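Local coordinates for protein transcriptional regulator (Vibrio virus VP882, PDB 7DWM) that probably binds DNA to regulate transcription and holds the small molecule 3,5-dimethylpyrazin-2-ol in a pocket of its PAS domain, at residues D11-S16 against L110-G115; R164-L169 against V224-F229. All blocks are in the same frame, centred on the assembly; numbering follows the deposited sequence.

Contact 1 (D11-S16 against L110-G115); sequences DAYIRS and LIMPSG
I111 meets Y13 through its backbone: the carbonyl O of I111 lies 2.9 Å from the phenolic OH of Y13, at the far end of the tyrosine ring, while the isoleucine's own side chain sets out away from helix 7-21. One residue on, M112 brings its CB and CG up to the CD1–CE1 side of the same ring, with CG 3.4 Å from Y13 CE1. The two side chains cross at about a right angle, and CG sits neither squarely over the face nor at the edge. Set anti to the carbonyl carbon, this CG also meets I14, whose CD1 is 4.1 Å away; the later bends of the chain move only SD and CE, and SD too lies close to I14 CD1. P113 then closes over one face of the tyrosine. Its CD sits 3.7 Å above the ring plane, displaced toward the rim at CG, and makes a CH-pi contact 24° from the ring normal. Y13 reaches these partners with CG anti to its backbone N (chi1 169°), which carries the ring off the helix toward M112 and P113. The loop between strands 99-110 and 119-126 of the PAS fold is thereby packed against helix 7-21. H19 of the second subunit meets the Y13 ring with planes at about 60°, and it also packs on P113, which places the contact at the dimer interface. The chemistry is chiefly that of an aromatic ring bordered by aliphatic carbons, so shape and dispersion probably account for most of the cohesion.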
loop_
_atom_site.group_PDB
_atom_site.type_symbol
_atom_site.label_atom_id
_atom_site.label_comp_id
_atom_site.label_asym_id
_atom_site.label_seq_id
_atom_site.Cartn_x
_atom_site.Cartn_y
_atom_site.Cartn_z
ATOM N N ASP A 11 14.113 -26.926 11.941
ATOM C CA ASP A 11 12.817 -27.222 12.546
ATOM C C ASP A 11 12.505 -26.354 13.761
ATOM O O ASP A 11 11.332 -26.001 13.988
ATOM C CB ASP A 11 12.767 -28.700 12.954
ATOM C CG ASP A 11 11.369 -29.169 13.287
ATOM O OD1 ASP A 11 10.902 -28.875 14.405
ATOM O OD2 ASP A 11 10.742 -29.838 12.437
ATOM N N ALA A 12 13.537 -25.913 14.483
ATOM C CA ALA A 12 13.343 -24.888 15.502
ATOM C C ALA A 12 12.868 -23.576 14.891
ATOM O O ALA A 12 11.979 -22.918 15.438
ATOM C CB ALA A 12 14.636 -24.678 16.290
ATOM N N TYR A 13 13.446 -23.184 13.752
ATOM C CA TYR A 13 13.040 -21.960 13.070
ATOM C C TYR A 13 11.596 -22.042 12.574
ATOM O O TYR A 13 10.844 -21.065 12.666
ATOM C CB TYR A 13 14.023 -21.681 11.928
ATOM C CG TYR A 13 13.617 -20.596 10.963
ATOM C CD1 TYR A 13 13.120 -20.914 9.710
ATOM C CD2 TYR A 13 13.743 -19.252 11.297
ATOM C CE1 TYR A 13 12.749 -19.929 8.815
ATOM C CE2 TYR A 13 13.373 -18.255 10.403
ATOM C CZ TYR A 13 12.877 -18.605 9.161
ATOM O OH TYR A 13 12.501 -17.637 8.255
ATOM N N ILE A 14 11.176 -23.209 12.076
ATOM C CA ILE A 14 9.806 -23.338 11.578
ATOM C C ILE A 14 8.798 -23.288 12.727
ATOM O O ILE A 14 7.716 -22.691 12.596
ATOM C CB ILE A 14 9.664 -24.619 10.729
ATOM C CG1 ILE A 14 9.793 -24.296 9.238
ATOM C CG2 ILE A 14 8.328 -25.333 10.989
ATOM C CD1 ILE A 14 11.090 -23.613 8.870
ATOM N N ARG A 15 9.127 -23.890 13.875
ATOM C CA ARG A 15 8.198 -23.800 15.004
ATOM C C ARG A 15 8.210 -22.401 15.618
ATOM O O ARG A 15 7.181 -21.924 16.112
ATOM C CB ARG A 15 8.499 -24.863 16.055
ATOM C CG ARG A 15 9.686 -24.591 16.972
ATOM C CD ARG A 15 9.865 -25.737 17.972
ATOM N NE ARG A 15 10.126 -27.014 17.310
ATOM C CZ ARG A 15 9.211 -27.956 17.102
ATOM N NH1 ARG A 15 9.548 -29.084 16.494
ATOM N NH2 ARG A 15 7.959 -27.768 17.493
ATOM N N SER A 16 9.373 -21.739 15.609
ATOM C CA SER A 16 9.395 -20.295 15.790
ATOM C C SER A 16 8.355 -19.611 14.920
ATOM O O SER A 16 7.583 -18.782 15.409
ATOM C CB SER A 16 10.793 -19.755 15.497
ATOM O OG SER A 16 11.784 -20.687 15.919
ATOM N N LEU A 110 10.638 -18.166 1.229
ATOM C CA LEU A 110 10.982 -18.707 2.544
ATOM C C LEU A 110 12.442 -19.138 2.594
ATOM O O LEU A 110 12.840 -20.145 1.989
ATOM C CB LEU A 110 10.041 -19.843 2.929
ATOM C CG LEU A 110 10.225 -20.309 4.377
ATOM C CD1 LEU A 110 8.906 -20.624 5.069
ATOM C CD2 LEU A 110 11.110 -21.516 4.438
ATOM N N ILE A 111 13.257 -18.328 3.252
ATOM C CA ILE A 111 14.636 -18.688 3.565
ATOM C C ILE A 111 14.753 -18.944 5.055
ATOM O O ILE A 111 14.007 -18.399 5.873
ATOM C CB ILE A 111 15.583 -17.579 3.060
ATOM C CG1 ILE A 111 15.188 -17.122 1.655
ATOM C CG2 ILE A 111 17.038 -18.018 3.097
ATOM C CD1 ILE A 111 14.326 -15.889 1.628
ATOM N N MET A 112 15.664 -19.848 5.388
ATOM C CA MET A 112 15.862 -20.342 6.740
ATOM C C MET A 112 17.349 -20.478 7.014
ATOM O O MET A 112 18.155 -20.269 6.101
ATOM C CB MET A 112 15.206 -21.717 6.915
ATOM C CG MET A 112 13.840 -21.941 6.317
ATOM S SD MET A 112 13.726 -23.610 5.634
ATOM C CE MET A 112 14.998 -23.535 4.368
ATOM N N PRO A 113 17.770 -20.859 8.240
ATOM C CA PRO A 113 19.210 -20.959 8.503
ATOM C C PRO A 113 19.872 -22.019 7.629
ATOM O O PRO A 113 21.095 -22.188 7.664
ATOM C CB PRO A 113 19.271 -21.330 9.993
ATOM C CG PRO A 113 17.908 -21.794 10.343
ATOM C CD PRO A 113 17.017 -20.935 9.502
ATOM N N SER A 114 19.052 -22.746 6.854
ATOM C CA SER A 114 19.570 -23.481 5.702
ATOM C C SER A 114 20.122 -22.552 4.629
ATOM O O SER A 114 21.221 -22.783 4.098
ATOM C CB SER A 114 18.458 -24.363 5.135
ATOM O OG SER A 114 18.578 -24.504 3.735
ATOM N N GLY A 115 19.380 -21.502 4.288
ATOM C CA GLY A 115 19.672 -20.700 3.121
ATOM C C GLY A 115 19.001 -21.170 1.845
ATOM O O GLY A 115 19.162 -20.522 0.798
#

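Contact 2 (R164-L169 against V224-F229)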
loop_
_atom_site.group_PDB
_atom_site.type_symbol
_atom_site.label_atom_id
_atom_site.label_comp_id
_atom_site.label_asym_id
_atom_site.label_seq_id
_atom_site.Cartn_x
_atom_site.Cartn_y
_atom_site.Cartn_z
ATOM N N ARG A 164 -21.429 2.671 -17.205
ATOM C CA ARG A 164 -20.548 3.335 -18.160
ATOM C C ARG A 164 -20.140 4.715 -17.663
ATOM O O ARG A 164 -18.997 5.139 -17.864
ATOM C CB ARG A 164 -21.217 3.440 -19.530
ATOM C CG ARG A 164 -20.411 4.263 -20.533
ATOM C CD ARG A 164 -21.122 4.398 -21.863
ATOM N NE ARG A 164 -21.473 3.094 -22.415
ATOM C CZ ARG A 164 -22.276 2.917 -23.457
ATOM N NH1 ARG A 164 -22.541 1.692 -23.890
ATOM N NH2 ARG A 164 -22.816 3.963 -24.068
ATOM N N GLU A 165 -21.058 5.427 -17.005
ATOM C CA GLU A 165 -20.715 6.725 -16.435
ATOM C C GLU A 165 -19.672 6.580 -15.339
ATOM O O GLU A 165 -18.764 7.412 -15.220
ATOM C CB GLU A 165 -21.971 7.411 -15.899
ATOM C CG GLU A 165 -22.834 8.034 -16.991
ATOM C CD GLU A 165 -24.262 8.299 -16.543
ATOM O OE1 GLU A 165 -25.083 8.690 -17.398
ATOM O OE2 GLU A 165 -24.563 8.125 -15.342
ATOM N N GLU A 166 -19.779 5.522 -14.532
ATOM C CA GLU A 166 -18.760 5.254 -13.524
ATOM C C GLU A 166 -17.400 5.007 -14.166
ATOM O O GLU A 166 -16.379 5.505 -13.679
ATOM C CB GLU A 166 -19.178 4.070 -12.653
ATOM C CG GLU A 166 -20.184 4.440 -11.571
ATOM C CD GLU A 166 -20.335 3.367 -10.510
ATOM O OE1 GLU A 166 -20.115 2.178 -10.826
ATOM O OE2 GLU A 166 -20.676 3.713 -9.359
ATOM N N LEU A 167 -17.364 4.236 -15.257
ATOM C CA LEU A 167 -16.100 4.003 -15.958
ATOM C C LEU A 167 -15.522 5.310 -16.496
ATOM O O LEU A 167 -14.328 5.611 -16.319
ATOM C CB LEU A 167 -16.315 3.009 -17.098
ATOM C CG LEU A 167 -15.786 1.585 -16.917
ATOM C CD1 LEU A 167 -16.617 0.836 -15.895
ATOM C CD2 LEU A 167 -15.787 0.845 -18.242
ATOM N N VAL A 168 -16.366 6.090 -17.178
ATOM C CA VAL A 168 -15.932 7.354 -17.761
ATOM C C VAL A 168 -15.378 8.274 -16.683
ATOM O O VAL A 168 -14.343 8.918 -16.876
ATOM C CB VAL A 168 -17.091 8.016 -18.532
ATOM C CG1 VAL A 168 -16.739 9.450 -18.902
ATOM C CG2 VAL A 168 -17.423 7.211 -19.777
ATOM N N LEU A 169 -16.045 8.345 -15.530
ATOM C CA LEU A 169 -15.570 9.223 -14.465
ATOM C C LEU A 169 -14.284 8.698 -13.837
ATOM O O LEU A 169 -13.388 9.484 -13.506
ATOM C CB LEU A 169 -16.657 9.399 -13.403
ATOM C CG LEU A 169 -16.328 10.437 -12.329
ATOM C CD1 LEU A 169 -16.198 11.800 -12.975
ATOM C CD2 LEU A 169 -17.394 10.447 -11.251
ATOM N N VAL A 224 -14.757 2.747 -7.040
ATOM C CA VAL A 224 -14.509 1.608 -7.914
ATOM C C VAL A 224 -15.761 1.399 -8.752
ATOM O O VAL A 224 -16.867 1.396 -8.192
ATOM C CB VAL A 224 -14.172 0.333 -7.115
ATOM C CG1 VAL A 224 -13.717 -0.772 -8.049
ATOM C CG2 VAL A 224 -13.122 0.625 -6.073
ATOM N N PRO A 225 -15.650 1.269 -10.066
ATOM C CA PRO A 225 -16.855 1.091 -10.875
ATOM C C PRO A 225 -17.550 -0.194 -10.445
ATOM O O PRO A 225 -16.926 -1.250 -10.322
ATOM C CB PRO A 225 -16.317 1.012 -12.309
ATOM C CG PRO A 225 -14.969 1.677 -12.254
ATOM C CD PRO A 225 -14.429 1.388 -10.882
ATOM N N LYS A 226 -18.857 -0.086 -10.214
ATOM C CA LYS A 226 -19.620 -1.196 -9.656
ATOM C C LYS A 226 -19.671 -2.402 -10.589
ATOM O O LYS A 226 -19.967 -3.513 -10.134
ATOM C CB LYS A 226 -21.016 -0.715 -9.264
ATOM C CG LYS A 226 -22.048 -0.733 -10.359
ATOM C CD LYS A 226 -23.432 -0.797 -9.754
ATOM C CE LYS A 226 -23.570 -2.016 -8.859
ATOM N NZ LYS A 226 -23.901 -3.229 -9.666
ATOM N N ALA A 227 -19.415 -2.213 -11.890
ATOM C CA ALA A 227 -19.309 -3.369 -12.778
ATOM C C ALA A 227 -18.186 -4.313 -12.362
ATOM O O ALA A 227 -18.212 -5.493 -12.729
ATOM C CB ALA A 227 -19.097 -2.904 -14.217
ATOM N N LEU A 228 -17.199 -3.812 -11.619
ATOM C CA LEU A 228 -16.108 -4.606 -11.070
ATOM C C LEU A 228 -16.504 -5.377 -9.817
ATOM O O LEU A 228 -15.745 -6.248 -9.382
ATOM C CB LEU A 228 -14.899 -3.717 -10.775
ATOM C CG LEU A 228 -13.874 -3.671 -11.909
ATOM C CD1 LEU A 228 -12.798 -2.633 -11.635
ATOM C CD2 LEU A 228 -13.259 -5.044 -12.124
ATOM N N PHE A 229 -17.663 -5.087 -9.231
ATOM C CA PHE A 229 -18.040 -5.704 -7.968
ATOM C C PHE A 229 -18.357 -7.183 -8.151
ATOM O O PHE A 229 -18.826 -7.618 -9.206
ATOM C CB PHE A 229 -19.281 -5.023 -7.381
ATOM C CG PHE A 229 -19.033 -3.668 -6.776
ATOM C CD1 PHE A 229 -20.028 -3.051 -6.031
ATOM C CD2 PHE A 229 -17.828 -3.009 -6.949
ATOM C CE1 PHE A 229 -19.824 -1.809 -5.466
ATOM C CE2 PHE A 229 -17.618 -1.763 -6.387
ATOM C CZ PHE A 229 -18.617 -1.163 -5.644
#
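The first helix of the LuxR-type helix-turn-helix region, 163-172, packs here against the connection that leads from helix 208-217 to strand 233-236, and E166 makes the joining bond. Its OE1 accepts the backbone N-H of K226 at 2.7 Å, almost perfectly straight at 178°. The donor comes to the syn side of the carboxylate, 25° out of its plane. Extended beyond CG, the glutamate chain reaches across to the loop and also brings OE1 within 3.4 Å of K226 CB. The lysine turns its end away, leaving NZ 6.7 Å from OE1, too far for a salt bridge. The 3-10 segment 226-228 starts at K226, and its L228 N bonds back to P225 O at 2.9 Å. Beside the polar link, L167 lays CD1 against P225 CB at 3.6 Å, the leucine and proline side chains crossing at about a right angle. L142 of the second subunit packs on both L167 and P225, while F170, a later residue of the same helix, touches the proline from within the chain. On a separate side of the helix, E165 forms salt bridges with R198 and K202 of helix 189-203. A carboxylate thus ties down the K226 main-chain N-H where the 3-10 turn begins, next to an apolar L167–P225 contact shared with the second subunit, while the distant ammonium probably adds only a weak long-range attraction.

In the fold
Contacts 1 and 2 follow one another along the chain and lie on opposite sides of its centre, their centres about 46 Å apart and their nearest atoms about 30 Å apart. Each joins a helix to a connecting segment, one at the loop between strands 99-110 and 119-126 of the PAS fold, the other tying a helix of the LuxR-type region to the connection after helix 208-217. No residue lining the 3,5-dimethylpyrazin-2-ol pocket belongs to either contact, but strand 99-110 contributes F105 and K107, and strand 119-126 contributes F122. Segment 224-229 leads into strand 233-236 of the PAS sheet. Both contacts touch the second subunit, illustrating how one dimer interface can draw on two distant regions.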